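PDB 2B3F: glucose-binding protein from Thermus thermophilus HB27, which binds glucose or galactose, here galactose, and probably delivers the sugar to a binding-protein-dependent transport system. Local coordinates for residues R203-F208 and E365-T370; H171-V176 and S358-V363; S321-Y326 and S332-W337. All coordinates share one frame; numbering follows the deposited sequence.

Contact 1. Residues R203-F208 and E365-T370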
# COMPACT_ATOMS: atom_id res chain seq x y z
N ARG A 203 18.99 -5.33 -13.14
CA ARG A 203 18.07 -6.21 -13.87
C ARG A 203 16.57 -5.94 -13.60
O ARG A 203 15.72 -6.16 -14.47
CB ARG A 203 18.41 -7.68 -13.58
CG ARG A 203 17.67 -8.62 -14.50
CD ARG A 203 18.05 -10.09 -14.35
NE ARG A 203 16.89 -10.87 -14.79
CZ ARG A 203 16.17 -11.70 -14.03
NH1 ARG A 203 16.49 -11.96 -12.76
NH2 ARG A 203 15.11 -12.30 -14.57
N ALA A 204 16.24 -5.49 -12.39
CA ALA A 204 14.86 -5.15 -12.07
C ALA A 204 14.34 -4.13 -13.07
O ALA A 204 13.21 -4.23 -13.53
CB ALA A 204 14.77 -4.61 -10.64
N TRP A 205 15.17 -3.16 -13.41
CA TRP A 205 14.77 -2.12 -14.35
C TRP A 205 14.66 -2.63 -15.79
O TRP A 205 13.81 -2.17 -16.54
CB TRP A 205 15.72 -0.93 -14.28
CG TRP A 205 15.72 -0.21 -12.96
CD1 TRP A 205 16.62 -0.35 -11.94
CD2 TRP A 205 14.80 0.80 -12.54
NE1 TRP A 205 16.30 0.49 -10.90
CE2 TRP A 205 15.20 1.21 -11.24
CE3 TRP A 205 13.69 1.39 -13.13
CZ2 TRP A 205 14.51 2.18 -10.53
CZ3 TRP A 205 13.00 2.35 -12.41
CH2 TRP A 205 13.41 2.74 -11.12
N GLU A 206 15.52 -3.58 -16.17
CA GLU A 206 15.44 -4.23 -17.49
C GLU A 206 14.11 -4.95 -17.66
O GLU A 206 13.42 -4.76 -18.68
CB GLU A 206 16.57 -5.26 -17.67
CG GLU A 206 16.81 -5.79 -19.11
CD GLU A 206 15.80 -6.84 -19.67
OE1 GLU A 206 15.33 -7.77 -18.93
OE2 GLU A 206 15.51 -6.75 -20.90
N VAL A 207 13.76 -5.78 -16.69
CA VAL A 207 12.50 -6.49 -16.77
C VAL A 207 11.36 -5.48 -16.73
O VAL A 207 10.43 -5.56 -17.51
CB VAL A 207 12.36 -7.55 -15.65
CG1 VAL A 207 10.98 -8.22 -15.73
CG2 VAL A 207 13.50 -8.58 -15.74
N PHE A 208 11.44 -4.50 -15.83
CA PHE A 208 10.40 -3.46 -15.71
C PHE A 208 10.12 -2.74 -17.05
O PHE A 208 8.97 -2.54 -17.43
CB PHE A 208 10.82 -2.46 -14.63
CG PHE A 208 9.85 -1.34 -14.41
CD1 PHE A 208 8.58 -1.60 -13.91
CD2 PHE A 208 10.20 -0.03 -14.65
CE1 PHE A 208 7.68 -0.57 -13.70
CE2 PHE A 208 9.31 1.00 -14.44
CZ PHE A 208 8.04 0.73 -13.97
N GLU A 365 10.45 8.88 -13.13
CA GLU A 365 10.39 9.82 -14.28
C GLU A 365 11.57 9.65 -15.23
O GLU A 365 11.39 9.55 -16.46
CB GLU A 365 10.33 11.27 -13.83
CG GLU A 365 8.99 11.64 -13.24
CD GLU A 365 8.90 13.10 -12.83
OE1 GLU A 365 9.93 13.70 -12.44
OE2 GLU A 365 7.77 13.66 -12.89
N ILE A 366 12.78 9.59 -14.68
CA ILE A 366 13.97 9.46 -15.53
C ILE A 366 14.10 8.08 -16.18
O ILE A 366 14.71 7.94 -17.26
CB ILE A 366 15.27 9.97 -14.83
CG1 ILE A 366 15.67 9.12 -13.63
CG2 ILE A 366 15.06 11.39 -14.38
CD1 ILE A 366 16.53 7.95 -13.94
N PHE A 367 13.49 7.05 -15.60
CA PHE A 367 13.42 5.80 -16.33
C PHE A 367 12.41 5.95 -17.48
O PHE A 367 12.66 5.45 -18.56
CB PHE A 367 13.05 4.60 -15.48
CG PHE A 367 13.11 3.32 -16.24
CD1 PHE A 367 14.34 2.80 -16.64
CD2 PHE A 367 11.96 2.66 -16.63
CE1 PHE A 367 14.42 1.63 -17.35
CE2 PHE A 367 12.02 1.49 -17.38
CZ PHE A 367 13.26 0.97 -17.73
N LEU A 368 11.29 6.63 -17.24
CA LEU A 368 10.27 6.72 -18.30
C LEU A 368 10.83 7.47 -19.51
O LEU A 368 10.53 7.11 -20.65
CB LEU A 368 8.98 7.39 -17.83
CG LEU A 368 7.94 6.60 -17.00
CD1 LEU A 368 8.14 5.12 -17.05
CD2 LEU A 368 7.99 7.02 -15.58
N GLN A 369 11.63 8.50 -19.29
CA GLN A 369 12.19 9.25 -20.43
C GLN A 369 13.39 8.57 -21.07
O GLN A 369 13.42 8.43 -22.29
CB GLN A 369 12.48 10.71 -20.09
CG GLN A 369 11.23 11.51 -19.72
CD GLN A 369 10.00 11.22 -20.62
OE1 GLN A 369 9.10 10.43 -20.26
NE2 GLN A 369 9.96 11.86 -21.81
N THR A 370 14.36 8.11 -20.28
CA THR A 370 15.55 7.46 -20.84
C THR A 370 15.35 5.99 -21.22
O THR A 370 16.04 5.49 -22.11
CB THR A 370 16.74 7.50 -19.86
OG1 THR A 370 16.44 6.69 -18.72
CG2 THR A 370 17.03 8.93 -19.40
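With chi1 at -175°, Phe367 places CG opposite its backbone N, beside the carbonyl carbon, and the ring leaves helix 354-370 toward Trp205 and Phe208 of helix 199-212, touching both. Trp205 leaves its own helix by a different rotamer, with CG anti to the carbonyl carbon, chi1 -64°. It brings the benzo side of its indole over one face of the phenyl, with Trp205 CE3 3.7 Å from Phe367 CG and Trp205 CZ3 3.8 Å from Phe367 CB. Farther out, Phe367 CE2 comes within 3.6 Å of Phe208 CD2. The rings meet aslant, the planes of Phe208 and Phe367 at 41°. The far end of the phenyl also reaches the backbone, Phe367 CZ lying 3.4 Å from Trp205 O. An alanine at Phe367 would keep only CB near Trp205 CZ3 and would probably open a gap between the helices and take from Phe208 one of its aromatic neighbours. Trp205, Phe208 and Phe367 form an aromatic cluster, to which Trp173 of helix 166-190 adds a fourth ring by meeting both Trp205 and Phe208. With all three touching residues buried, the two segments are held together by aromatic packing and dispersion, without hydrogen bonds or charge pairs between them.

Contact 2. Residues H171-V176 and S358-V363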
# COMPACT_ATOMS: atom_id res chain seq x y z
N HIS A 171 4.64 1.37 -8.01
CA HIS A 171 3.94 0.21 -7.47
C HIS A 171 4.21 -1.04 -8.28
O HIS A 171 4.54 -2.08 -7.75
CB HIS A 171 2.44 0.46 -7.37
CG HIS A 171 1.74 -0.58 -6.57
ND1 HIS A 171 1.33 -0.37 -5.26
CD2 HIS A 171 1.42 -1.87 -6.87
CE1 HIS A 171 0.78 -1.48 -4.80
NE2 HIS A 171 0.81 -2.40 -5.76
N LEU A 172 4.06 -0.92 -9.60
CA LEU A 172 4.41 -2.00 -10.50
C LEU A 172 5.89 -2.41 -10.33
O LEU A 172 6.21 -3.60 -10.25
CB LEU A 172 4.18 -1.56 -11.93
CG LEU A 172 4.63 -2.50 -13.01
CD1 LEU A 172 3.91 -3.85 -12.93
CD2 LEU A 172 4.35 -1.77 -14.35
N TRP A 173 6.77 -1.42 -10.26
CA TRP A 173 8.20 -1.66 -10.13
C TRP A 173 8.53 -2.51 -8.88
O TRP A 173 9.33 -3.41 -8.97
CB TRP A 173 8.99 -0.35 -10.05
CG TRP A 173 10.49 -0.55 -9.99
CD1 TRP A 173 11.36 -0.65 -11.05
CD2 TRP A 173 11.30 -0.68 -8.80
NE1 TRP A 173 12.64 -0.83 -10.60
CE2 TRP A 173 12.65 -0.85 -9.23
CE3 TRP A 173 11.03 -0.67 -7.43
CZ2 TRP A 173 13.71 -1.00 -8.33
CZ3 TRP A 173 12.07 -0.82 -6.54
CH2 TRP A 173 13.41 -0.99 -6.99
N GLU A 174 7.88 -2.26 -7.75
CA GLU A 174 8.26 -3.02 -6.54
C GLU A 174 7.90 -4.50 -6.68
O GLU A 174 8.60 -5.37 -6.16
CB GLU A 174 7.78 -2.40 -5.23
CG GLU A 174 6.30 -2.35 -4.97
CD GLU A 174 5.98 -1.66 -3.63
OE1 GLU A 174 6.88 -0.94 -3.09
OE2 GLU A 174 4.85 -1.81 -3.14
N SER A 175 6.82 -4.80 -7.40
CA SER A 175 6.51 -6.21 -7.73
C SER A 175 7.57 -6.82 -8.65
O SER A 175 8.05 -7.93 -8.42
CB SER A 175 5.14 -6.36 -8.38
OG SER A 175 4.12 -6.51 -7.41
N VAL A 176 7.93 -6.09 -9.70
CA VAL A 176 8.98 -6.56 -10.61
C VAL A 176 10.29 -6.79 -9.87
O VAL A 176 10.92 -7.85 -10.02
CB VAL A 176 9.18 -5.58 -11.81
CG1 VAL A 176 10.40 -5.96 -12.64
CG2 VAL A 176 7.93 -5.53 -12.68
N SER A 358 10.02 9.86 -1.43
CA SER A 358 9.60 11.06 -2.14
C SER A 358 10.46 11.31 -3.39
O SER A 358 10.00 11.91 -4.34
CB SER A 358 9.65 12.28 -1.22
OG SER A 358 10.98 12.53 -0.80
N GLN A 359 11.69 10.83 -3.38
CA GLN A 359 12.60 11.05 -4.51
C GLN A 359 12.52 9.91 -5.52
O GLN A 359 12.94 10.05 -6.66
CB GLN A 359 14.00 11.25 -3.99
CG GLN A 359 14.13 12.55 -3.21
CD GLN A 359 15.55 12.91 -2.96
OE1 GLN A 359 16.22 13.46 -3.84
NE2 GLN A 359 16.05 12.58 -1.78
N PHE A 360 11.95 8.78 -5.11
CA PHE A 360 11.88 7.65 -6.02
C PHE A 360 10.97 7.93 -7.21
O PHE A 360 11.13 7.33 -8.26
CB PHE A 360 11.42 6.37 -5.30
CG PHE A 360 11.72 5.11 -6.08
CD1 PHE A 360 13.03 4.66 -6.23
CD2 PHE A 360 10.69 4.37 -6.66
CE1 PHE A 360 13.31 3.49 -6.93
CE2 PHE A 360 10.97 3.22 -7.36
CZ PHE A 360 12.30 2.79 -7.50
N GLY A 361 9.99 8.83 -7.06
CA GLY A 361 9.14 9.21 -8.19
C GLY A 361 9.93 9.90 -9.30
O GLY A 361 9.64 9.74 -10.48
N THR A 362 10.94 10.67 -8.88
CA THR A 362 11.89 11.32 -9.80
C THR A 362 12.73 10.31 -10.56
O THR A 362 12.94 10.39 -11.78
CB THR A 362 12.83 12.27 -9.02
OG1 THR A 362 12.03 13.25 -8.37
CG2 THR A 362 13.83 12.98 -9.95
N VAL A 363 13.23 9.32 -9.83
CA VAL A 363 13.90 8.20 -10.45
C VAL A 363 13.01 7.55 -11.50
O VAL A 363 13.45 7.26 -12.62
CB VAL A 363 14.33 7.13 -9.41
CG1 VAL A 363 14.96 5.93 -10.10
CG2 VAL A 363 15.28 7.74 -8.42
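Phe360 drives the end of its ring into the face of Trp173, and this one aromatic pair carries the whole contact between 171-176 and 358-363. It is an edge-to-face pair: the phenyl presents its edge, the indole its face. The planes are inclined at 58°, well short of perpendicular, and the centroid of the phenyl lies 4.9 Å from that of the six-membered ring of Trp173. Phe360 CZ leads, 3.6 Å above the indole plane, almost over the middle of the six-membered ring of Trp173. Phe360 CZ is 3.7 Å from both Trp173 CE3 and Trp173 CZ3, and Phe360 CE2 follows at 3.9 Å from Trp173 CE3. Both side chains extend with CG anti to the backbone N (chi1 -177° in Trp173, -163° in Phe360); this extended setting carries the rings across the 10.8 Å between the CA atoms of Trp173 and Phe360.

The polar groups of these segments look elsewhere. Glu174 OE2 bonds to the hydroxyls of Ser121 and Ser345 and its OE1 to Val347 N, while His171 ND1 pairs with NE2 of the galactose-pocket residue His348. On the other segment, Gly361 O accepts from Asn166 ND2 near the start of helix 166-190.

The contact is buried where helix 354-370 packs against helix 166-190. Trp173 also touches Trp186 farther along its own helix, Val176 rests on Val207 of helix 199-212, and Val363 bridges Trp205 of that helix and Ala379 of helix 373-387.

Contact 3. Residues S321-Y326 and S332-W337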
# COMPACT_ATOMS: atom_id res chain seq x y z
N SER A 321 -9.10 -11.60 14.20
CA SER A 321 -10.07 -11.30 13.17
C SER A 321 -10.93 -12.50 12.76
O SER A 321 -10.43 -13.61 12.59
CB SER A 321 -9.34 -10.72 11.94
OG SER A 321 -10.28 -10.35 10.93
N ASP A 322 -12.22 -12.25 12.57
CA ASP A 322 -13.19 -13.28 12.17
C ASP A 322 -13.27 -13.41 10.64
O ASP A 322 -13.83 -12.54 9.98
CB ASP A 322 -14.57 -12.89 12.71
CG ASP A 322 -15.66 -13.90 12.38
OD1 ASP A 322 -15.42 -14.91 11.67
OD2 ASP A 322 -16.81 -13.65 12.81
N PRO A 323 -12.74 -14.51 10.08
CA PRO A 323 -12.74 -14.62 8.61
C PRO A 323 -14.12 -14.68 7.95
O PRO A 323 -14.23 -14.41 6.77
CB PRO A 323 -11.95 -15.91 8.34
CG PRO A 323 -11.99 -16.65 9.59
CD PRO A 323 -12.12 -15.69 10.71
N SER A 324 -15.17 -15.02 8.71
CA SER A 324 -16.51 -15.11 8.14
C SER A 324 -17.07 -13.73 7.77
O SER A 324 -18.07 -13.65 7.06
CB SER A 324 -17.48 -15.83 9.11
OG SER A 324 -17.75 -15.04 10.25
N LYS A 325 -16.42 -12.66 8.24
CA LYS A 325 -16.82 -11.29 7.92
C LYS A 325 -16.25 -10.82 6.57
O LYS A 325 -16.63 -9.75 6.11
CB LYS A 325 -16.38 -10.33 9.02
CG LYS A 325 -16.97 -10.61 10.39
CD LYS A 325 -18.48 -10.58 10.35
CE LYS A 325 -19.07 -10.78 11.75
NZ LYS A 325 -20.56 -11.02 11.68
N TYR A 326 -15.40 -11.64 5.96
CA TYR A 326 -14.66 -11.29 4.73
C TYR A 326 -15.15 -12.14 3.56
O TYR A 326 -15.55 -13.30 3.72
CB TYR A 326 -13.14 -11.47 4.94
CG TYR A 326 -12.62 -10.49 5.96
CD1 TYR A 326 -11.98 -9.31 5.57
CD2 TYR A 326 -12.82 -10.70 7.33
CE1 TYR A 326 -11.56 -8.38 6.52
CE2 TYR A 326 -12.42 -9.79 8.27
CZ TYR A 326 -11.76 -8.63 7.88
OH TYR A 326 -11.38 -7.70 8.81
N SER A 332 -8.85 -15.30 1.15
CA SER A 332 -7.62 -15.67 0.45
C SER A 332 -6.39 -14.90 0.96
O SER A 332 -5.33 -15.49 1.20
CB SER A 332 -7.79 -15.42 -1.06
OG SER A 332 -6.66 -15.91 -1.77
N ALA A 333 -6.52 -13.59 1.11
CA ALA A 333 -5.44 -12.76 1.64
C ALA A 333 -5.10 -13.17 3.06
O ALA A 333 -3.93 -13.21 3.43
CB ALA A 333 -5.82 -11.27 1.58
N MET A 334 -6.13 -13.49 3.85
CA MET A 334 -5.91 -13.91 5.24
C MET A 334 -5.07 -15.18 5.31
O MET A 334 -4.15 -15.29 6.12
CB MET A 334 -7.25 -14.11 5.95
CG MET A 334 -7.89 -12.81 6.37
SD MET A 334 -9.53 -12.95 7.09
CE MET A 334 -9.12 -13.47 8.76
N ARG A 335 -5.36 -16.13 4.43
CA ARG A 335 -4.59 -17.37 4.36
C ARG A 335 -3.12 -17.10 4.00
O ARG A 335 -2.19 -17.57 4.68
CB ARG A 335 -5.22 -18.33 3.37
CG ARG A 335 -6.53 -18.92 3.86
CD ARG A 335 -6.95 -20.11 3.05
NE ARG A 335 -7.35 -19.74 1.69
CZ ARG A 335 -8.57 -19.34 1.35
NH1 ARG A 335 -9.53 -19.22 2.25
NH2 ARG A 335 -8.83 -19.03 0.09
N ASP A 336 -2.92 -16.33 2.93
CA ASP A 336 -1.55 -16.00 2.51
C ASP A 336 -0.75 -15.20 3.53
O ASP A 336 0.44 -15.39 3.67
CB ASP A 336 -1.58 -15.24 1.17
CG ASP A 336 -1.98 -16.12 0.01
OD1 ASP A 336 -2.17 -17.36 0.21
OD2 ASP A 336 -2.10 -15.61 -1.12
N TRP A 337 -1.42 -14.31 4.27
CA TRP A 337 -0.76 -13.55 5.33
C TRP A 337 -0.13 -14.49 6.36
O TRP A 337 0.96 -14.24 6.87
CB TRP A 337 -1.78 -12.62 5.97
CG TRP A 337 -1.35 -11.81 7.13
CD1 TRP A 337 -1.96 -11.76 8.36
CD2 TRP A 337 -0.26 -10.88 7.19
NE1 TRP A 337 -1.32 -10.88 9.17
CE2 TRP A 337 -0.27 -10.32 8.49
CE3 TRP A 337 0.73 -10.48 6.30
CZ2 TRP A 337 0.67 -9.38 8.90
CZ3 TRP A 337 1.66 -9.54 6.70
CH2 TRP A 337 1.63 -9.00 7.99
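Met334 reaches out from helix 328-339 and sets its sulfur over the ring of Tyr326, a Met-aromatic contact. Met334 SD lies 4.3 Å from the centroid of the Tyr326 ring and 24° off its normal; its nearest ring atom is Tyr326 CD2 at 4.0 Å, so the sulfur is displaced toward the rim. The thioether crosses the tyrosine side chain at about a right angle.

The apolar packing belongs to the methyl. A bend at chi3 (79°) turns Met334 CE away from the line of the chain and brings it 3.8 Å from Pro323 CB, beside the proline ring. Ser321 OG approaches Met334 CE at 4.0 Å, a van der Waals contact.

The hydrogen bonds hold the receiving segment itself in shape. Asp322 OD1 takes two donors on the same face of its carboxylate: Ser324 OG at 2.7 Å and Ser324 N at 3.0 Å. Backbone bonds from Lys325 N to Asp322 O and from Tyr326 N to Pro323 O close the short 3-10 turn. Asp306 of helix 302-312 accepts at OD1 from both Ser321 OG and Tyr326 OH, which ties down the polar ends of two residues that Met334 touches.

The galactose pocket is near but not touched. The methionine packs this connection between helices 302-312 and 328-339 against the second of them: an Asx turn, made by Asp322 and Ser324, leads into the 3-10 segment 323-325 and is followed by the Met-aromatic contact at Tyr326.

How the contacts relate
From the N terminus, helix 166-190 supplies 171-176 and the next helix, 199-212, supplies 203-208. The chain then runs on to 321-326, where contact 3 closes a short local loop with 332-337, joining the loop after helix 302-312 to helix 328-339. Only afterwards does helix 354-370 return, meeting first 171-176 through 358-363 and then 203-208 through 365-370. Contacts 1 and 2 therefore cross along the sequence, and contact 3 falls within the span of both. Contacts 1 and 2 unite helices 166-190, 199-212 and 354-370 in one packing region, with Trp205 CE2 3.3 Å from Trp173 NE1. Contact 3 lies across the chain's centre, about 29 Å from contact 2 between centres.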